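Long-range contacts in protein (hdlp (histone deacetylase-like protein)) (Aquifex aeolicus, PDB 1C3P), which probably acts as a zinc-dependent deacetylase, as a bacterial member of the histone deacetylase family: residues Ile7-Tyr12 with Leu46-Pro51; Leu32-Ala37 with Asn324-Leu329; Gly158-Leu163 with Thr182-Val187. All coordinates share one frame; numbering follows the deposited sequence.

Contact 1 (Ile7-Tyr12 with Leu46-Pro51)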
loop_
_atom_site.group_PDB
_atom_site.type_symbol
_atom_site.label_atom_id
_atom_site.label_comp_id
_atom_site.label_asym_id
_atom_site.label_seq_id
_atom_site.Cartn_x
_atom_site.Cartn_y
_atom_site.Cartn_z
ATOM N N ILE A 7 9.338 -0.481 -10.513
ATOM C CA ILE A 7 8.517 0.198 -11.521
ATOM C C ILE A 7 8.254 1.617 -11.037
ATOM O O ILE A 7 7.723 1.811 -9.945
ATOM C CB ILE A 7 7.164 -0.501 -11.723
ATOM C CG1 ILE A 7 7.386 -2.001 -11.881
ATOM C CG2 ILE A 7 6.491 0.013 -13.011
ATOM C CD1 ILE A 7 6.164 -2.744 -12.205
ATOM N N GLY A 8 8.648 2.606 -11.827
ATOM C CA GLY A 8 8.409 3.981 -11.425
ATOM C C GLY A 8 8.771 5.018 -12.468
ATOM O O GLY A 8 9.222 4.695 -13.574
ATOM N N THR A 9 8.545 6.277 -12.109
ATOM C CA THR A 9 8.858 7.412 -12.965
ATOM C C THR A 9 8.818 8.673 -12.116
ATOM O O THR A 9 8.087 8.736 -11.127
ATOM C CB THR A 9 7.835 7.601 -14.098
ATOM O OG1 THR A 9 8.081 8.861 -14.739
ATOM C CG2 THR A 9 6.418 7.606 -13.549
ATOM N N LEU A 10 9.609 9.674 -12.485
ATOM C CA LEU A 10 9.598 10.925 -11.729
ATOM C C LEU A 10 8.343 11.741 -12.027
ATOM O O LEU A 10 8.049 12.714 -11.326
ATOM C CB LEU A 10 10.847 11.768 -12.031
ATOM C CG LEU A 10 12.197 11.295 -11.485
ATOM C CD1 LEU A 10 12.104 11.162 -9.975
ATOM C CD2 LEU A 10 12.583 9.973 -12.095
ATOM N N ASP A 11 7.598 11.330 -13.053
ATOM C CA ASP A 11 6.376 12.025 -13.451
ATOM C C ASP A 11 5.300 12.083 -12.374
ATOM O O ASP A 11 4.454 12.986 -12.393
ATOM C CB ASP A 11 5.795 11.401 -14.725
ATOM C CG ASP A 11 6.751 11.492 -15.899
ATOM O OD1 ASP A 11 7.349 12.571 -16.080
ATOM O OD2 ASP A 11 6.896 10.499 -16.644
ATOM N N TYR A 12 5.308 11.126 -11.443
ATOM C CA TYR A 12 4.316 11.151 -10.376
ATOM C C TYR A 12 4.403 12.498 -9.649
ATOM O O TYR A 12 3.408 12.989 -9.102
ATOM C CB TYR A 12 4.550 10.008 -9.375
ATOM C CG TYR A 12 4.218 8.627 -9.908
ATOM C CD1 TYR A 12 5.210 7.654 -10.053
ATOM C CD2 TYR A 12 2.906 8.287 -10.236
ATOM C CE1 TYR A 12 4.903 6.369 -10.510
ATOM C CE2 TYR A 12 2.583 7.008 -10.691
ATOM C CZ TYR A 12 3.582 6.055 -10.823
ATOM O OH TYR A 12 3.256 4.777 -11.239
ATOM N N LEU A 46 15.333 -0.202 -13.319
ATOM C CA LEU A 46 14.116 0.604 -13.363
ATOM C C LEU A 46 13.275 0.430 -14.621
ATOM O O LEU A 46 13.784 0.491 -15.740
ATOM C CB LEU A 46 14.475 2.082 -13.194
ATOM C CG LEU A 46 13.335 3.104 -13.216
ATOM C CD1 LEU A 46 12.462 2.906 -11.981
ATOM C CD2 LEU A 46 13.904 4.521 -13.231
ATOM N N ILE A 47 11.982 0.186 -14.435
ATOM C CA ILE A 47 11.071 0.070 -15.571
ATOM C C ILE A 47 10.188 1.309 -15.498
ATOM O O ILE A 47 9.593 1.582 -14.449
ATOM C CB ILE A 47 10.190 -1.212 -15.482
ATOM C CG1 ILE A 47 11.063 -2.456 -15.687
ATOM C CG2 ILE A 47 9.081 -1.180 -16.537
ATOM C CD1 ILE A 47 11.664 -2.569 -17.074
ATOM N N LYS A 48 10.103 2.060 -16.595
ATOM C CA LYS A 48 9.286 3.273 -16.604
ATOM C C LYS A 48 7.803 2.909 -16.572
ATOM O O LYS A 48 7.339 2.111 -17.374
ATOM C CB LYS A 48 9.562 4.116 -17.860
ATOM C CG LYS A 48 8.745 5.399 -17.930
ATOM C CD LYS A 48 9.047 6.193 -19.199
ATOM C CE LYS A 48 8.249 7.486 -19.248
ATOM N NZ LYS A 48 8.550 8.383 -18.096
ATOM N N SER A 49 7.071 3.519 -15.654
ATOM C CA SER A 49 5.639 3.289 -15.518
ATOM C C SER A 49 4.879 3.675 -16.783
ATOM O O SER A 49 5.212 4.661 -17.450
ATOM C CB SER A 49 5.064 4.127 -14.374
ATOM O OG SER A 49 5.705 3.884 -13.118
ATOM N N ARG A 50 3.849 2.895 -17.098
ATOM C CA ARG A 50 2.989 3.168 -18.237
ATOM C C ARG A 50 1.555 3.274 -17.715
ATOM O O ARG A 50 1.218 2.730 -16.663
ATOM C CB ARG A 50 3.026 2.021 -19.260
ATOM C CG ARG A 50 2.306 0.724 -18.816
ATOM C CD ARG A 50 2.292 -0.276 -19.957
ATOM N NE ARG A 50 1.787 -1.599 -19.596
ATOM C CZ ARG A 50 0.543 -1.885 -19.238
ATOM N NH1 ARG A 50 -0.386 -0.937 -19.179
ATOM N NH2 ARG A 50 0.220 -3.141 -18.955
ATOM N N PRO A 51 0.699 4.017 -18.421
ATOM C CA PRO A 51 -0.691 4.130 -17.978
ATOM C C PRO A 51 -1.413 2.792 -18.142
ATOM O O PRO A 51 -1.066 2.005 -19.030
ATOM C CB PRO A 51 -1.270 5.163 -18.949
ATOM C CG PRO A 51 -0.052 5.993 -19.326
ATOM C CD PRO A 51 0.928 4.872 -19.594
#
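Asp-11 OD2 is held by two donors on the same face of its carboxylate plane: Lys-48 NZ makes a salt bridge of 3.1 Å nearly along the C-O axis, while Thr-9 OG1, 2.8 Å from OD2, meets it from well above that plane. Lys-48 starts away from its partner strand with CG anti to the backbone N; its chain stays extended until the last torsion (chi4 60°), which turns the ammonium group to the acid. Thr-9 OG1 also accepts from Asp-11 N, forming an ST turn, and a valine in its place would probably leave that N-H without its acceptor and the carboxylate freer to rotate away from Lys-48. The threonine methyl CG2 has a separate role, packing 3.8 Å from Ser-49 CB. The chains run as parallel strands, with Gly-8 N bonded to Ile-47 O at 3.0 Å and Ser-49 N to Gly-8 O at 3.2 Å. Ser-49 OG lies 3.2 Å from Gly-8 CA; that hydroxyl bonds to Ser-109, as does Tyr-12 OH. Ile-7 and Ile-47 share a sheet face and rest on helix 98-118, whereas Leu-46 and Leu-10 pack on helix 28-37, which links strand 4-8 to the outermost strand 46-48 in a beta-alpha-beta unit.

Contact 2 (Leu32-Ala37 with Asn324-Leu329). Unlike the reference sequence in segment 32-37: Lys-35 (reference Leu).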
loop_
_atom_site.group_PDB
_atom_site.type_symbol
_atom_site.label_atom_id
_atom_site.label_comp_id
_atom_site.label_asym_id
_atom_site.label_seq_id
_atom_site.Cartn_x
_atom_site.Cartn_y
_atom_site.Cartn_z
ATOM N N LEU A 32 12.487 7.418 -5.797
ATOM C CA LEU A 32 13.432 7.306 -6.895
ATOM C C LEU A 32 14.613 8.239 -6.702
ATOM O O LEU A 32 15.751 7.814 -6.854
ATOM C CB LEU A 32 12.755 7.604 -8.240
ATOM C CG LEU A 32 11.791 6.559 -8.816
ATOM C CD1 LEU A 32 11.296 7.008 -10.192
ATOM C CD2 LEU A 32 12.508 5.229 -8.955
ATOM N N ARG A 33 14.344 9.500 -6.370
ATOM C CA ARG A 33 15.427 10.455 -6.173
ATOM C C ARG A 33 16.276 10.065 -4.975
ATOM O O ARG A 33 17.487 10.263 -4.975
ATOM C CB ARG A 33 14.874 11.876 -5.998
ATOM C CG ARG A 33 14.215 12.426 -7.272
ATOM C CD ARG A 33 13.990 13.933 -7.218
ATOM N NE ARG A 33 13.093 14.323 -6.136
ATOM C CZ ARG A 33 12.721 15.575 -5.887
ATOM N NH1 ARG A 33 13.168 16.565 -6.645
ATOM N NH2 ARG A 33 11.891 15.836 -4.884
ATOM N N PHE A 34 15.639 9.491 -3.960
ATOM C CA PHE A 34 16.339 9.074 -2.761
ATOM C C PHE A 34 17.245 7.870 -3.038
ATOM O O PHE A 34 18.419 7.857 -2.658
ATOM C CB PHE A 34 15.330 8.721 -1.664
ATOM C CG PHE A 34 15.960 8.459 -0.336
ATOM C CD1 PHE A 34 16.454 9.507 0.425
ATOM C CD2 PHE A 34 16.089 7.154 0.147
ATOM C CE1 PHE A 34 17.075 9.264 1.667
ATOM C CE2 PHE A 34 16.702 6.894 1.377
ATOM C CZ PHE A 34 17.197 7.959 2.141
ATOM N N LYS A 35 16.737 6.846 -3.714
ATOM C CA LYS A 35 17.627 5.728 -3.955
ATOM C C LYS A 35 18.771 6.114 -4.874
ATOM O O LYS A 35 19.850 5.541 -4.783
ATOM C CB LYS A 35 16.877 4.533 -4.503
ATOM C CG LYS A 35 16.102 3.803 -3.419
ATOM C CD LYS A 35 15.356 2.634 -3.990
ATOM C CE LYS A 35 14.331 3.098 -4.991
ATOM N NZ LYS A 35 14.913 3.820 -6.152
ATOM N N ASP A 36 18.541 7.084 -5.748
ATOM C CA ASP A 36 19.595 7.527 -6.649
ATOM C C ASP A 36 20.635 8.281 -5.832
ATOM O O ASP A 36 21.837 8.030 -5.962
ATOM C CB ASP A 36 19.028 8.429 -7.750
ATOM C CG ASP A 36 20.095 8.881 -8.745
ATOM O OD1 ASP A 36 20.852 8.024 -9.250
ATOM O OD2 ASP A 36 20.164 10.089 -9.031
ATOM N N ALA A 37 20.176 9.197 -4.982
ATOM C CA ALA A 37 21.092 9.967 -4.135
ATOM C C ALA A 37 21.951 9.034 -3.264
ATOM O O ALA A 37 23.120 9.322 -3.014
ATOM C CB ALA A 37 20.294 10.961 -3.251
ATOM N N ASN A 324 25.312 12.691 2.174
ATOM C CA ASN A 324 24.887 14.088 2.110
ATOM C C ASN A 324 23.806 14.393 1.083
ATOM O O ASN A 324 22.852 15.121 1.371
ATOM C CB ASN A 324 26.084 15.009 1.873
ATOM C CG ASN A 324 26.999 15.074 3.063
ATOM O OD1 ASN A 324 26.564 15.388 4.174
ATOM N ND2 ASN A 324 28.276 14.788 2.847
ATOM N N LYS A 325 23.955 13.842 -0.111
ATOM C CA LYS A 325 22.978 14.077 -1.157
ATOM C C LYS A 325 21.593 13.668 -0.655
ATOM O O LYS A 325 20.612 14.389 -0.845
ATOM C CB LYS A 325 23.364 13.277 -2.400
ATOM C CG LYS A 325 22.500 13.549 -3.608
ATOM C CD LYS A 325 23.179 13.041 -4.868
ATOM C CE LYS A 325 24.523 13.736 -5.069
ATOM N NZ LYS A 325 25.210 13.341 -6.331
ATOM N N ALA A 326 21.524 12.520 0.004
ATOM C CA ALA A 326 20.249 12.016 0.537
ATOM C C ALA A 326 19.651 12.897 1.652
ATOM O O ALA A 326 18.449 13.196 1.644
ATOM C CB ALA A 326 20.446 10.588 1.036
ATOM N N LYS A 327 20.467 13.323 2.612
ATOM C CA LYS A 327 19.943 14.167 3.693
ATOM C C LYS A 327 19.443 15.505 3.136
ATOM O O LYS A 327 18.379 16.004 3.514
ATOM C CB LYS A 327 21.020 14.431 4.755
ATOM C CG LYS A 327 21.673 13.179 5.326
ATOM C CD LYS A 327 22.643 13.531 6.461
ATOM C CE LYS A 327 23.565 12.370 6.819
ATOM N NZ LYS A 327 22.881 11.116 7.230
ATOM N N GLU A 328 20.207 16.091 2.224
ATOM C CA GLU A 328 19.798 17.361 1.649
ATOM C C GLU A 328 18.496 17.217 0.861
ATOM O O GLU A 328 17.626 18.097 0.903
ATOM C CB GLU A 328 20.935 17.912 0.792
ATOM C CG GLU A 328 22.152 18.212 1.651
ATOM C CD GLU A 328 23.329 18.772 0.879
ATOM O OE1 GLU A 328 23.150 19.774 0.159
ATOM O OE2 GLU A 328 24.440 18.218 1.014
ATOM N N LEU A 329 18.351 16.094 0.164
ATOM C CA LEU A 329 17.128 15.834 -0.592
ATOM C C LEU A 329 15.943 15.859 0.379
ATOM O O LEU A 329 14.989 16.606 0.182
ATOM C CB LEU A 329 17.194 14.458 -1.270
ATOM C CG LEU A 329 15.877 13.921 -1.867
ATOM C CD1 LEU A 329 15.372 14.857 -2.965
ATOM C CD2 LEU A 329 16.091 12.524 -2.401
#
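Leu-329 leans from helix 324-332 across Arg-33 and Phe-34 of helix 28-37, in a nearly antiparallel helix pair whose segment axes approach to 8.6 Å at 155°. Its two methyls divide the work. With CG anti to the backbone N (chi1 168°), the leucine extends toward the other helix; CD1 sits 3.8 Å above one face of the Arg-33 guanidinium, nearer the margin of the group than its middle, and CD2 presses on the backbone at the next residue, 3.4 Å from Phe-34 N. A branched apolar end suits this place, since one methyl can cover a flat cation while the other packs on the helix backbone. Leu-329 and Phe-34 cross at a slant, and CD2 meets the phenyl at its edge, near the ring plane. Ala-326 CB approaches the same ring obliquely, 3.7 Å from Phe-34 CE1. Phe-34 also packs on Ala-303 and Thr-307, so this ring lies among three helices, the third being 299-314. The arginine and Lys-325 suit the exposed margins, where aliphatic stems can pack while charged ends stay near solvent. The closest backbone pairing is between two small residues, Ala-37 and Ala-326, with CA atoms 5.2 Å apart; their short side chains let the helices come near. The aliphatic stem of Lys-325 covers Ala-37, its CG just 3.4 Å from Ala-37 CB, tighter than usual for two carbons.

Contact 3 (Gly158-Leu163 with Thr182-Val187); sequences GFKRIL and TDQVFV
Ile-162 is bonded through both of its backbone polar atoms to the neighbouring strand: its N donates to Gln-184 O at 2.9 Å and almost straight (171°), and its O accepts from Phe-186 N at 3.0 Å. Weaker CA-H...O contacts fill in between, such as Val-185 CA to Ile-162 O at 3.3 Å and Leu-163 CA to Phe-186 O at 3.4 Å. This is the parallel register of a beta-alpha-beta unit, in which helix 173-179 connects strand 162-166 to strand 185-192 within the alpha/beta fold of the arginase clan. Apolar contacts follow the alternation of the strands. Leu-163 and Phe-186 run next to each other in the same direction; Leu-163 CG is anti to the backbone N (chi1 167°), which brings CD1 to 3.7 Å from Phe-186 CD2, and the pair is extended by Phe-246 beside the phenylalanine and Pro-248 beside the leucine. On the other face, the beta-branched Ile-162 and Val-185, well suited to strands, pack against Leu-154 and Ile-151 of helix 146-156, respectively. The remaining contacts mix polar and aliphatic groups in the loops just ahead of the two strands. Gln-184 runs diagonally over Lys-160, with NE2 3.8 Å from Lys-160 CG and CB 3.4 Å from Lys-160 O, while OE1 accepts from Arg-155.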
loop_
_atom_site.group_PDB
_atom_site.type_symbol
_atom_site.label_atom_id
_atom_site.label_comp_id
_atom_site.label_asym_id
_atom_site.label_seq_id
_atom_site.Cartn_x
_atom_site.Cartn_y
_atom_site.Cartn_z
ATOM N N GLY A 158 -6.217 -16.987 -15.734
ATOM C CA GLY A 158 -6.490 -18.353 -15.314
ATOM C C GLY A 158 -6.148 -18.716 -13.879
ATOM O O GLY A 158 -6.311 -19.868 -13.465
ATOM N N PHE A 159 -5.656 -17.761 -13.101
ATOM C CA PHE A 159 -5.354 -18.084 -11.715
ATOM C C PHE A 159 -6.665 -18.230 -10.959
ATOM O O PHE A 159 -7.565 -17.415 -11.125
ATOM C CB PHE A 159 -4.477 -17.007 -11.077
ATOM C CG PHE A 159 -3.053 -17.033 -11.557
ATOM C CD1 PHE A 159 -2.677 -16.378 -12.730
ATOM C CD2 PHE A 159 -2.104 -17.775 -10.870
ATOM C CE1 PHE A 159 -1.364 -16.475 -13.206
ATOM C CE2 PHE A 159 -0.790 -17.885 -11.332
ATOM C CZ PHE A 159 -0.417 -17.238 -12.498
ATOM N N LYS A 160 -6.767 -19.267 -10.134
ATOM C CA LYS A 160 -7.983 -19.536 -9.370
ATOM C C LYS A 160 -7.825 -19.462 -7.857
ATOM O O LYS A 160 -8.791 -19.649 -7.110
ATOM C CB LYS A 160 -8.523 -20.912 -9.775
ATOM C CG LYS A 160 -8.984 -20.954 -11.224
ATOM C CD LYS A 160 -9.142 -22.372 -11.775
ATOM C CE LYS A 160 -10.069 -23.243 -10.940
ATOM N NZ LYS A 160 -9.479 -23.584 -9.613
ATOM N N ARG A 161 -6.605 -19.210 -7.399
ATOM C CA ARG A 161 -6.342 -19.088 -5.965
ATOM C C ARG A 161 -5.343 -17.961 -5.778
ATOM O O ARG A 161 -4.130 -18.166 -5.811
ATOM C CB ARG A 161 -5.767 -20.384 -5.380
ATOM C CG ARG A 161 -6.722 -21.580 -5.399
ATOM C CD ARG A 161 -6.132 -22.747 -4.609
ATOM N NE ARG A 161 -4.842 -23.199 -5.125
ATOM C CZ ARG A 161 -4.669 -23.907 -6.242
ATOM N NH1 ARG A 161 -5.711 -24.260 -6.983
ATOM N NH2 ARG A 161 -3.446 -24.255 -6.625
ATOM N N ILE A 162 -5.859 -16.759 -5.579
ATOM C CA ILE A 162 -5.002 -15.586 -5.432
ATOM C C ILE A 162 -5.113 -15.023 -4.020
ATOM O O ILE A 162 -6.201 -14.839 -3.516
ATOM C CB ILE A 162 -5.445 -14.537 -6.458
ATOM C CG1 ILE A 162 -5.341 -15.156 -7.853
ATOM C CG2 ILE A 162 -4.599 -13.291 -6.339
ATOM C CD1 ILE A 162 -6.032 -14.386 -8.935
ATOM N N LEU A 163 -3.979 -14.759 -3.382
ATOM C CA LEU A 163 -3.997 -14.234 -2.029
ATOM C C LEU A 163 -3.513 -12.804 -2.063
ATOM O O LEU A 163 -2.556 -12.497 -2.755
ATOM C CB LEU A 163 -3.067 -15.068 -1.132
ATOM C CG LEU A 163 -2.693 -14.533 0.256
ATOM C CD1 LEU A 163 -3.943 -14.483 1.134
ATOM C CD2 LEU A 163 -1.623 -15.406 0.883
ATOM N N THR A 182 -16.231 -14.153 -3.421
ATOM C CA THR A 182 -15.597 -15.309 -4.037
ATOM C C THR A 182 -14.577 -16.055 -3.201
ATOM O O THR A 182 -13.936 -15.486 -2.329
ATOM C CB THR A 182 -14.922 -14.915 -5.385
ATOM O OG1 THR A 182 -14.287 -16.059 -5.955
ATOM C CG2 THR A 182 -13.865 -13.832 -5.176
ATOM N N ASP A 183 -14.419 -17.338 -3.491
ATOM C CA ASP A 183 -13.456 -18.162 -2.784
ATOM C C ASP A 183 -12.195 -18.304 -3.632
ATOM O O ASP A 183 -11.281 -19.045 -3.286
ATOM C CB ASP A 183 -14.068 -19.540 -2.479
ATOM C CG ASP A 183 -14.365 -20.342 -3.734
ATOM O OD1 ASP A 183 -14.875 -19.755 -4.709
ATOM O OD2 ASP A 183 -14.104 -21.566 -3.741
ATOM N N GLN A 184 -12.144 -17.583 -4.751
ATOM C CA GLN A 184 -10.971 -17.641 -5.611
ATOM C C GLN A 184 -9.922 -16.634 -5.153
ATOM O O GLN A 184 -8.748 -16.719 -5.512
ATOM C CB GLN A 184 -11.342 -17.371 -7.059
ATOM C CG GLN A 184 -12.307 -18.390 -7.634
ATOM C CD GLN A 184 -12.382 -18.331 -9.140
ATOM O OE1 GLN A 184 -12.605 -17.276 -9.723
ATOM N NE2 GLN A 184 -12.202 -19.475 -9.780
ATOM N N VAL A 185 -10.363 -15.666 -4.369
ATOM C CA VAL A 185 -9.445 -14.671 -3.850
ATOM C C VAL A 185 -9.590 -14.678 -2.341
ATOM O O VAL A 185 -10.700 -14.808 -1.823
ATOM C CB VAL A 185 -9.776 -13.265 -4.403
ATOM C CG1 VAL A 185 -8.732 -12.243 -3.909
ATOM C CG2 VAL A 185 -9.808 -13.311 -5.933
ATOM N N PHE A 186 -8.464 -14.568 -1.643
ATOM C CA PHE A 186 -8.460 -14.529 -0.190
ATOM C C PHE A 186 -7.766 -13.228 0.162
ATOM O O PHE A 186 -6.685 -12.956 -0.338
ATOM C CB PHE A 186 -7.667 -15.712 0.402
ATOM C CG PHE A 186 -7.791 -15.819 1.895
ATOM C CD1 PHE A 186 -8.469 -16.885 2.474
ATOM C CD2 PHE A 186 -7.284 -14.823 2.726
ATOM C CE1 PHE A 186 -8.642 -16.955 3.855
ATOM C CE2 PHE A 186 -7.450 -14.886 4.104
ATOM C CZ PHE A 186 -8.137 -15.962 4.669
ATOM N N VAL A 187 -8.399 -12.417 1.005
ATOM C CA VAL A 187 -7.820 -11.144 1.396
ATOM C C VAL A 187 -7.525 -11.144 2.882
ATOM O O VAL A 187 -8.385 -11.482 3.686
ATOM C CB VAL A 187 -8.793 -9.950 1.085
ATOM C CG1 VAL A 187 -8.207 -8.627 1.595
ATOM C CG2 VAL A 187 -9.066 -9.870 -0.407
#

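How the contacts relate
Contacts 1 and 2 adjoin, their centres 18 Å apart, because helix 28-37 serves both: Leu-32 CD1 lies 3.4 Å from Thr-9 N, and Leu-32 CD2 3.8 Å from Leu-46 CD1. One side of the helix thus covers the edge of the sheet while another receives helix 324-332 from far along the chain. Contact 3 belongs to the same sheet as contact 1 but a different region, its centre about 28 Å from that of contact 1 and 39 Å from that of contact 2, which lies on the opposite side of the chain's centre. None of the three lies at the zinc site. Contact 3 holds the beginning of strand 162-166, whose far end leads to the zinc ligands Asp-168 and His-170; the third ligand, Asp-258, follows the adjacent strand 250-254.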